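Local coordinates for secreted protein (Streptomyces lividans TK24, PDB 5LXZ) that binds copper and, as an AA5-family metalloradical protein related to galactose oxidase, probably carries out oxidation at a copper centre, at residues A532-R542 with Q554-A563; H83-L91 with L578-M586. The protein carries 1 engineered substitution. All coordinates share one frame; numbering follows the deposited sequence.

Contact 1. Residues A532-R542 with Q554-A563; sequences ASTVKKVRLIR and QRSIALDFKA. With EDO (1,2-ethanediol), chain K.
The carbonyl oxygen of V538 is gripped from both faces of its plane: L559 N donates to V538 O across the contact over 3.0 Å, and R539 NH1 reaches V538 O over the opposite face at 2.9 Å. This second bond lies in the guanidinium plane, and the bend of the R539 chain at chi2 (-67°) turns the group back toward the preceding carbonyl. A558 CB covers a face of the guanidinium, 3.4 Å from R539 NH1, while S556 OG rests against CD. D416 forms salt bridges with R539 NE through OD1 and with K537 NZ through OD2. An ethanediol molecule, probably from the crystallisation liquor, sits at the guanidinium edge, its O1 bound by NH1 and NH2. Its O2 accepts from V538 N and donates to L559 O at 2.7 Å, bridging two backbone atoms that stand too far apart for a direct bond. Strands 535-541 and 556-564 are antiparallel neighbours in the sheet of the galactose oxidase-like Early set domain. L540 and I557 form a hydrogen-bonded pair, the I557 N to L540 O bond measuring 2.8 Å, with the non-hydrogen-bonded pairs R539–A558 and I541–S556 beside it. Along its other edge strand 535-541 meets T589 through a classic beta bulge at K536 and K537. Further along, where backbone pairing gives way to side-chain packing, the F561 ring lies against strand 535-541, its CG set between the backbone N and the carbonyl carbon (chi1 64°), which turns the ring toward V535 and V538. V535 CG1 stands over a ring face, 4.1 Å from the F561 centroid, in a CH-pi contact; K536 O lies at the edge in plane. V538 CG2 packs obliquely against F561 CD1 at 3.5 Å, and V538 CG1 meets L559 CB at 3.8 Å.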
loop_
_atom_site.group_PDB
_atom_site.type_symbol
_atom_site.label_atom_id
_atom_site.label_comp_id
_atom_site.label_asym_id
_atom_site.label_seq_id
_atom_site.Cartn_x
_atom_site.Cartn_y
_atom_site.Cartn_z
ATOM N N ALA A 532 -9.444 -36.342 1.292
ATOM C CA ALA A 532 -10.665 -35.573 1.068
ATOM C C ALA A 532 -11.646 -35.610 2.232
ATOM O O ALA A 532 -12.222 -34.595 2.584
ATOM C CB ALA A 532 -11.361 -35.982 -0.225
ATOM N N SER A 533 -11.817 -36.778 2.863
ATOM C CA SER A 533 -12.773 -36.876 3.964
ATOM C C SER A 533 -12.361 -36.148 5.257
ATOM O O SER A 533 -13.189 -35.957 6.140
ATOM C CB SER A 533 -13.094 -38.346 4.272
ATOM O OG SER A 533 -11.955 -38.977 4.799
ATOM N N THR A 534 -11.107 -35.695 5.335
ATOM C CA THR A 534 -10.630 -34.911 6.444
ATOM C C THR A 534 -10.810 -33.398 6.245
ATOM O O THR A 534 -10.569 -32.639 7.165
ATOM C CB THR A 534 -9.136 -35.171 6.721
ATOM O OG1 THR A 534 -8.321 -34.580 5.704
ATOM C CG2 THR A 534 -8.871 -36.706 6.807
ATOM N N VAL A 535 -11.217 -32.979 5.050
ATOM C CA VAL A 535 -11.242 -31.538 4.754
ATOM C C VAL A 535 -12.390 -30.892 5.514
ATOM O O VAL A 535 -13.530 -31.382 5.476
ATOM C CB VAL A 535 -11.364 -31.323 3.230
ATOM C CG1 VAL A 535 -11.613 -29.857 2.898
ATOM C CG2 VAL A 535 -10.110 -31.797 2.543
ATOM N N LYS A 536 -12.109 -29.776 6.180
ATOM C CA LYS A 536 -13.124 -28.982 6.836
ATOM C C LYS A 536 -13.371 -27.629 6.202
ATOM O O LYS A 536 -14.454 -27.067 6.367
ATOM C CB LYS A 536 -12.784 -28.751 8.310
ATOM C CG LYS A 536 -12.785 -30.018 9.139
ATOM C CD LYS A 536 -14.136 -30.744 9.205
ATOM C CE LYS A 536 -15.202 -29.944 9.905
ATOM N NZ LYS A 536 -16.296 -30.869 10.340
ATOM N N LYS A 537 -12.359 -27.098 5.519
ATOM C CA LYS A 537 -12.432 -25.751 4.943
ATOM C C LYS A 537 -11.779 -25.764 3.594
ATOM O O LYS A 537 -10.737 -26.370 3.414
ATOM C CB LYS A 537 -11.667 -24.745 5.789
ATOM C CG LYS A 537 -12.301 -24.371 7.097
ATOM C CD LYS A 537 -11.415 -23.365 7.799
ATOM C CE LYS A 537 -11.938 -23.072 9.165
ATOM N NZ LYS A 537 -10.962 -22.190 9.831
ATOM N N VAL A 538 -12.389 -25.050 2.654
ATOM C CA VAL A 538 -11.761 -24.800 1.368
ATOM C C VAL A 538 -11.769 -23.273 1.219
ATOM O O VAL A 538 -12.811 -22.627 1.403
ATOM C CB VAL A 538 -12.537 -25.467 0.224
ATOM C CG1 VAL A 538 -11.930 -25.172 -1.144
ATOM C CG2 VAL A 538 -12.569 -26.986 0.451
ATOM N N ARG A 539 -10.627 -22.720 0.848
ATOM C CA ARG A 539 -10.473 -21.278 0.698
ATOM C C ARG A 539 -9.840 -20.955 -0.646
ATOM O O ARG A 539 -8.834 -21.565 -1.039
ATOM C CB ARG A 539 -9.594 -20.742 1.830
ATOM C CG ARG A 539 -10.155 -20.876 3.220
ATOM C CD ARG A 539 -11.381 -19.997 3.384
ATOM N NE ARG A 539 -12.006 -20.117 4.708
ATOM C CZ ARG A 539 -13.039 -20.907 4.993
ATOM N NH1 ARG A 539 -13.566 -21.726 4.103
ATOM N NH2 ARG A 539 -13.522 -20.913 6.236
ATOM N N LEU A 540 -10.431 -19.974 -1.317
ATOM C CA LEU A 540 -9.883 -19.405 -2.518
ATOM C C LEU A 540 -9.252 -18.076 -2.136
ATOM O O LEU A 540 -9.955 -17.190 -1.676
ATOM C CB LEU A 540 -11.012 -19.217 -3.479
ATOM C CG LEU A 540 -10.813 -19.346 -4.917
ATOM C CD1 LEU A 540 -10.140 -20.652 -5.344
ATOM C CD2 LEU A 540 -12.139 -19.116 -5.661
ATOM N N ILE A 541 -7.931 -17.983 -2.216
ATOM C CA ILE A 541 -7.208 -16.816 -1.699
ATOM C C ILE A 541 -6.555 -16.093 -2.848
ATOM O O ILE A 541 -5.738 -16.668 -3.590
ATOM C CB ILE A 541 -6.178 -17.211 -0.644
ATOM C CG1 ILE A 541 -6.859 -18.078 0.411
ATOM C CG2 ILE A 541 -5.551 -15.945 -0.079
ATOM C CD1 ILE A 541 -6.035 -18.355 1.632
ATOM N N ARG A 542 -6.894 -14.828 -2.994
ATOM C CA ARG A 542 -6.338 -14.034 -4.059
ATOM C C ARG A 542 -4.892 -13.695 -3.679
ATOM O O ARG A 542 -4.642 -13.306 -2.568
ATOM C CB ARG A 542 -7.171 -12.784 -4.281
ATOM C CG ARG A 542 -6.891 -12.105 -5.610
ATOM C CD ARG A 542 -7.902 -11.003 -5.906
ATOM N NE ARG A 542 -7.695 -10.365 -7.222
ATOM C CZ ARG A 542 -8.181 -10.798 -8.395
ATOM N NH1 ARG A 542 -8.959 -11.889 -8.512
ATOM N NH2 ARG A 542 -7.972 -10.078 -9.460
ATOM N N GLN A 554 -5.357 -9.096 -1.591
ATOM C CA GLN A 554 -5.599 -10.317 -0.853
ATOM C C GLN A 554 -7.027 -10.346 -0.277
ATOM O O GLN A 554 -7.534 -9.365 0.196
ATOM C CB GLN A 554 -4.537 -10.647 0.220
ATOM C CG GLN A 554 -4.634 -9.714 1.377
ATOM C CD GLN A 554 -3.692 -10.027 2.526
ATOM O OE1 GLN A 554 -3.345 -11.158 2.817
ATOM N NE2 GLN A 554 -3.316 -8.991 3.221
ATOM N N ARG A 555 -7.632 -11.531 -0.363
ATOM C CA ARG A 555 -8.937 -11.811 0.231
ATOM C C ARG A 555 -9.050 -13.315 0.188
ATOM O O ARG A 555 -8.476 -13.952 -0.725
ATOM C CB ARG A 555 -10.101 -11.153 -0.537
ATOM C CG ARG A 555 -10.092 -11.361 -2.051
ATOM C CD ARG A 555 -11.315 -10.780 -2.729
ATOM N NE ARG A 555 -11.428 -9.326 -2.475
ATOM C CZ ARG A 555 -12.558 -8.634 -2.524
ATOM N NH1 ARG A 555 -13.693 -9.233 -2.818
ATOM N NH2 ARG A 555 -12.557 -7.323 -2.273
ATOM N N SER A 556 -9.750 -13.870 1.152
ATOM C CA SER A 556 -9.925 -15.318 1.214
ATOM C C SER A 556 -11.401 -15.630 1.227
ATOM O O SER A 556 -12.127 -15.183 2.099
ATOM C CB SER A 556 -9.295 -15.812 2.483
ATOM O OG SER A 556 -9.542 -17.218 2.605
ATOM N N ILE A 557 -11.848 -16.386 0.248
ATOM C CA ILE A 557 -13.258 -16.647 -0.009
ATOM C C ILE A 557 -13.555 -18.085 0.370
ATOM O O ILE A 557 -12.880 -19.002 -0.075
ATOM C CB ILE A 557 -13.556 -16.408 -1.485
ATOM C CG1 ILE A 557 -13.257 -14.930 -1.820
ATOM C CG2 ILE A 557 -15.000 -16.782 -1.821
ATOM C CD1 ILE A 557 -12.876 -14.729 -3.251
ATOM N N ALA A 558 -14.562 -18.288 1.217
ATOM C CA ALA A 558 -14.945 -19.691 1.526
ATOM C C ALA A 558 -15.648 -20.373 0.385
ATOM O O ALA A 558 -16.522 -19.770 -0.218
ATOM C CB ALA A 558 -15.871 -19.675 2.733
ATOM N N LEU A 559 -15.312 -21.633 0.130
ATOM C CA LEU A 559 -16.009 -22.434 -0.886
ATOM C C LEU A 559 -16.763 -23.579 -0.235
ATOM O O LEU A 559 -16.240 -24.259 0.619
ATOM C CB LEU A 559 -15.054 -23.049 -1.881
ATOM C CG LEU A 559 -14.023 -22.213 -2.609
ATOM C CD1 LEU A 559 -13.476 -22.885 -3.858
ATOM C CD2 LEU A 559 -14.522 -20.848 -2.944
ATOM N N ASP A 560 -17.983 -23.784 -0.705
ATOM C CA ASP A 560 -18.717 -24.990 -0.342
ATOM C C ASP A 560 -18.017 -26.169 -1.023
ATOM O O ASP A 560 -17.415 -26.041 -2.076
ATOM C CB ASP A 560 -20.171 -24.892 -0.810
ATOM C CG ASP A 560 -20.993 -23.933 0.018
ATOM O OD1 ASP A 560 -20.602 -23.588 1.137
ATOM O OD2 ASP A 560 -22.075 -23.553 -0.465
ATOM N N PHE A 561 -18.072 -27.341 -0.388
ATOM C CA PHE A 561 -17.417 -28.514 -0.958
ATOM C C PHE A 561 -18.115 -29.796 -0.523
ATOM O O PHE A 561 -18.819 -29.815 0.462
ATOM C CB PHE A 561 -15.968 -28.599 -0.518
ATOM C CG PHE A 561 -15.785 -28.799 0.961
ATOM C CD1 PHE A 561 -15.705 -27.730 1.831
ATOM C CD2 PHE A 561 -15.652 -30.078 1.478
ATOM C CE1 PHE A 561 -15.509 -27.925 3.189
ATOM C CE2 PHE A 561 -15.469 -30.273 2.835
ATOM C CZ PHE A 561 -15.402 -29.207 3.687
ATOM N N LYS A 562 -17.847 -30.831 -1.293
ATOM C CA LYS A 562 -18.294 -32.196 -0.943
ATOM C C LYS A 562 -17.140 -33.162 -1.194
ATOM O O LYS A 562 -16.467 -33.105 -2.199
ATOM C CB LYS A 562 -19.527 -32.572 -1.757
ATOM C CG LYS A 562 -20.835 -32.033 -1.199
ATOM N N ALA A 563 -16.942 -34.115 -0.289
ATOM C CA ALA A 563 -15.914 -35.138 -0.459
ATOM C C ALA A 563 -16.629 -36.453 -0.740
ATOM O O ALA A 563 -17.663 -36.731 -0.136
ATOM C CB ALA A 563 -15.110 -35.266 0.810
HETATM C C1 EDO K . -16.876 -23.042 4.613
HETATM O O1 EDO K . -15.962 -22.609 5.622
HETATM C C2 EDO K . -16.414 -24.304 3.865
HETATM O O2 EDO K . -15.174 -24.135 3.122
#

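Contact 2. Residues H83-L91 with L578-M586; sequences HTQLANGNL and LVQSGWYMM. With EDO (1,2-ethanediol), chain P.
The indole of W583 meets the amide of Q85 at its edge: Q85 OE1 lies in the ring plane, the two planes 31° apart, while G89 CA approaches W583 CD1 obliquely at 3.6 Å. The motif on the first segment is a beta hairpin, strand 81-85 turning into strand 91-102 through a type I turn from L86 to G89, overlapped at its end by an Asx turn in which N88 OD1 accepts from N90 N. W583 belongs to strand 582-590 of the Early set domain. Extended from CG anti to the backbone N (chi1 -169°), the Q85 side chain clasps the main chain of a single residue: W583 N donates to Q85 OE1 at 2.8 Å, and Q85 NE2 donates to W583 O at 3.2 Å along a lone pair in the carbonyl plane. Cut back to an alanine here, the side chain would lose its amide, and W583 N and W583 O would probably be left without these mates. Beside this clasp the turn rests on G582, whose CA lies 3.4 Å from A87 O in a CA-H...O contact, and A87 CB touches S581 CB. Finally, a water joins the two sides, donating to N88 O and accepting from W583 NE1, each at 3.0 Å from the water oxygen.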
loop_
_atom_site.group_PDB
_atom_site.type_symbol
_atom_site.label_atom_id
_atom_site.label_comp_id
_atom_site.label_asym_id
_atom_site.label_seq_id
_atom_site.Cartn_x
_atom_site.Cartn_y
_atom_site.Cartn_z
ATOM N N HIS A 83 -0.715 -1.087 -8.031
ATOM C CA HIS A 83 -0.732 -2.336 -8.772
ATOM C C HIS A 83 -1.815 -3.255 -8.283
ATOM O O HIS A 83 -2.068 -3.326 -7.065
ATOM C CB HIS A 83 0.595 -3.049 -8.750
ATOM C CG HIS A 83 1.277 -2.998 -7.443
ATOM N ND1 HIS A 83 0.683 -3.389 -6.267
ATOM C CD2 HIS A 83 2.496 -2.533 -7.111
ATOM C CE1 HIS A 83 1.537 -3.230 -5.274
ATOM N NE2 HIS A 83 2.630 -2.691 -5.756
ATOM N N THR A 84 -2.446 -3.971 -9.209
ATOM C CA THR A 84 -3.409 -4.982 -8.855
ATOM C C THR A 84 -3.468 -6.020 -9.986
ATOM O O THR A 84 -3.107 -5.743 -11.137
ATOM C CB THR A 84 -4.761 -4.359 -8.489
ATOM O OG1 THR A 84 -5.524 -5.282 -7.678
ATOM C CG2 THR A 84 -5.515 -3.949 -9.715
ATOM N N GLN A 85 -3.883 -7.228 -9.645
ATOM C CA GLN A 85 -4.067 -8.293 -10.623
ATOM C C GLN A 85 -5.268 -8.062 -11.499
ATOM O O GLN A 85 -6.358 -7.798 -11.018
ATOM C CB GLN A 85 -4.240 -9.628 -9.889
ATOM C CG GLN A 85 -4.171 -10.804 -10.871
ATOM C CD GLN A 85 -4.769 -12.125 -10.417
ATOM O OE1 GLN A 85 -5.085 -12.987 -11.269
ATOM N NE2 GLN A 85 -4.859 -12.357 -9.132
ATOM N N LEU A 86 -5.070 -8.191 -12.793
ATOM C CA LEU A 86 -6.142 -8.176 -13.774
ATOM C C LEU A 86 -6.758 -9.567 -13.906
ATOM O O LEU A 86 -6.236 -10.557 -13.429
ATOM C CB LEU A 86 -5.578 -7.738 -15.115
ATOM C CG LEU A 86 -4.989 -6.340 -15.129
ATOM C CD1 LEU A 86 -4.463 -6.072 -16.513
ATOM C CD2 LEU A 86 -5.954 -5.263 -14.684
ATOM N N ALA A 87 -7.908 -9.611 -14.558
ATOM C CA ALA A 87 -8.601 -10.905 -14.749
ATOM C C ALA A 87 -7.788 -11.960 -15.457
ATOM O O ALA A 87 -7.932 -13.170 -15.194
ATOM C CB ALA A 87 -9.921 -10.696 -15.480
ATOM N N ASN A 88 -6.878 -11.549 -16.347
ATOM C CA ASN A 88 -6.008 -12.533 -16.965
ATOM C C ASN A 88 -4.746 -12.922 -16.221
ATOM O O ASN A 88 -3.914 -13.672 -16.737
ATOM C CB ASN A 88 -5.666 -12.081 -18.368
ATOM C CG ASN A 88 -4.732 -10.895 -18.395
ATOM O OD1 ASN A 88 -4.339 -10.328 -17.361
ATOM N ND2 ASN A 88 -4.393 -10.479 -19.612
ATOM N N GLY A 89 -4.586 -12.479 -14.973
ATOM C CA GLY A 89 -3.407 -12.814 -14.187
ATOM C C GLY A 89 -2.254 -11.871 -14.367
ATOM O O GLY A 89 -1.290 -11.924 -13.621
ATOM N N ASN A 90 -2.323 -10.952 -15.337
ATOM C CA ASN A 90 -1.274 -9.948 -15.446
ATOM C C ASN A 90 -1.414 -8.967 -14.295
ATOM O O ASN A 90 -2.486 -8.786 -13.746
ATOM C CB ASN A 90 -1.358 -9.175 -16.741
ATOM C CG ASN A 90 -0.972 -9.996 -17.962
ATOM O OD1 ASN A 90 -0.584 -11.149 -17.882
ATOM N ND2 ASN A 90 -1.072 -9.356 -19.109
ATOM N N LEU A 91 -0.317 -8.360 -13.890
ATOM C CA LEU A 91 -0.332 -7.358 -12.844
ATOM C C LEU A 91 -0.316 -6.001 -13.532
ATOM O O LEU A 91 0.651 -5.689 -14.225
ATOM C CB LEU A 91 0.894 -7.489 -11.938
ATOM C CG LEU A 91 0.871 -6.625 -10.682
ATOM C CD1 LEU A 91 -0.101 -7.166 -9.621
ATOM C CD2 LEU A 91 2.268 -6.527 -10.062
ATOM N N LEU A 578 -17.529 -10.177 -5.064
ATOM C CA LEU A 578 -16.906 -10.993 -4.075
ATOM C C LEU A 578 -15.726 -11.753 -4.676
ATOM O O LEU A 578 -14.594 -11.678 -4.189
ATOM C CB LEU A 578 -17.944 -11.986 -3.507
ATOM C CG LEU A 578 -17.413 -13.039 -2.524
ATOM C CD1 LEU A 578 -16.793 -12.392 -1.277
ATOM C CD2 LEU A 578 -18.497 -14.056 -2.209
ATOM N N VAL A 579 -16.007 -12.576 -5.677
ATOM C CA VAL A 579 -15.021 -13.389 -6.351
ATOM C C VAL A 579 -14.630 -12.633 -7.609
ATOM O O VAL A 579 -15.184 -12.846 -8.674
ATOM C CB VAL A 579 -15.534 -14.790 -6.695
ATOM C CG1 VAL A 579 -14.385 -15.628 -7.160
ATOM C CG2 VAL A 579 -16.221 -15.432 -5.491
ATOM N N GLN A 580 -13.721 -11.675 -7.466
ATOM C CA GLN A 580 -13.225 -10.896 -8.618
ATOM C C GLN A 580 -12.619 -11.898 -9.625
ATOM O O GLN A 580 -11.969 -12.870 -9.217
ATOM C CB GLN A 580 -12.182 -9.876 -8.121
ATOM C CG GLN A 580 -12.800 -8.857 -7.160
ATOM C CD GLN A 580 -11.772 -8.068 -6.343
ATOM O OE1 GLN A 580 -10.812 -8.624 -5.811
ATOM N NE2 GLN A 580 -11.958 -6.756 -6.271
ATOM N N SER A 581 -12.781 -11.616 -10.911
ATOM C CA SER A 581 -12.149 -12.468 -11.901
ATOM C C SER A 581 -10.624 -12.385 -11.777
ATOM O O SER A 581 -10.042 -11.349 -11.434
ATOM C CB SER A 581 -12.554 -12.000 -13.256
ATOM O OG SER A 581 -13.947 -12.104 -13.406
ATOM N N GLY A 582 -9.977 -13.503 -12.027
ATOM C CA GLY A 582 -8.558 -13.618 -11.858
ATOM C C GLY A 582 -8.167 -14.941 -11.277
ATOM O O GLY A 582 -8.977 -15.862 -11.191
ATOM N N TRP A 583 -6.906 -15.036 -10.926
ATOM C CA TRP A 583 -6.327 -16.265 -10.437
ATOM C C TRP A 583 -6.269 -16.248 -8.920
ATOM O O TRP A 583 -5.966 -15.228 -8.309
ATOM C CB TRP A 583 -4.935 -16.430 -10.996
ATOM C CG TRP A 583 -4.891 -16.812 -12.419
ATOM C CD1 TRP A 583 -5.026 -15.972 -13.505
ATOM C CD2 TRP A 583 -4.738 -18.123 -12.942
ATOM N NE1 TRP A 583 -4.884 -16.692 -14.662
ATOM C CE2 TRP A 583 -4.717 -18.010 -14.349
ATOM C CE3 TRP A 583 -4.562 -19.366 -12.355
ATOM C CZ2 TRP A 583 -4.533 -19.108 -15.176
ATOM C CZ3 TRP A 583 -4.411 -20.455 -13.165
ATOM C CH2 TRP A 583 -4.386 -20.320 -14.562
ATOM N N TYR A 584 -6.470 -17.420 -8.328
ATOM C CA TYR A 584 -6.528 -17.637 -6.923
ATOM C C TYR A 584 -5.750 -18.882 -6.553
ATOM O O TYR A 584 -5.700 -19.849 -7.318
ATOM C CB TYR A 584 -7.947 -17.882 -6.468
ATOM C CG TYR A 584 -8.875 -16.688 -6.536
ATOM C CD1 TYR A 584 -9.461 -16.319 -7.741
ATOM C CD2 TYR A 584 -9.153 -15.926 -5.411
ATOM C CE1 TYR A 584 -10.286 -15.223 -7.816
ATOM C CE2 TYR A 584 -9.996 -14.836 -5.477
ATOM C CZ TYR A 584 -10.545 -14.464 -6.671
ATOM O OH TYR A 584 -11.402 -13.379 -6.718
ATOM N N MET A 585 -5.199 -18.870 -5.340
ATOM C CA MET A 585 -4.742 -20.083 -4.665
ATOM C C MET A 585 -5.894 -20.786 -4.011
ATOM O O MET A 585 -6.623 -20.174 -3.230
ATOM C CB MET A 585 -3.723 -19.755 -3.615
ATOM C CG MET A 585 -2.375 -19.317 -4.153
ATOM S SD MET A 585 -1.220 -18.846 -2.856
ATOM C CE MET A 585 -1.878 -17.279 -2.285
ATOM N N MET A 586 -6.085 -22.089 -4.265
ATOM C CA MET A 586 -7.068 -22.842 -3.533
ATOM C C MET A 586 -6.369 -23.736 -2.530
ATOM O O MET A 586 -5.569 -24.600 -2.909
ATOM C CB MET A 586 -7.973 -23.672 -4.439
ATOM C CG MET A 586 -9.196 -24.168 -3.672
ATOM S SD MET A 586 -10.175 -25.313 -4.636
ATOM C CE MET A 586 -9.213 -26.813 -4.514
HETATM C C1 EDO P . -1.266 -0.025 -4.016
HETATM O O1 EDO P . -0.408 -0.810 -4.861
HETATM C C2 EDO P . -2.679 -0.432 -4.238
HETATM O O2 EDO P . -2.775 -0.522 -5.664
HETATM O O HOH W 1 -5.210 -16.262 -17.662
#

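In the fold
Beyond several N-terminal strands the chain forms the hairpin of strands 81-85 and 91-102, whose turn lies in 83-91, then runs through the GlxA barrel domain and the Kelch repeats into the Early set domain. There contact 1 closes a short loop of 11 residues carrying the copper ligand H548. The chain continues through strand 567-571 to 578-586, where contact 2 closes a loop of 486 residues that holds all of contact 1 and the copper ligands Y248, Y460 and H461. The contacts join because strands 535-541 and 582-590 are sheet neighbours; I541 N lies 2.7 Å from M585 O. Contact 2 ties the Early set sheet to the sheet containing strands 81-85, 91-102 and 226-230, probably a propeller blade.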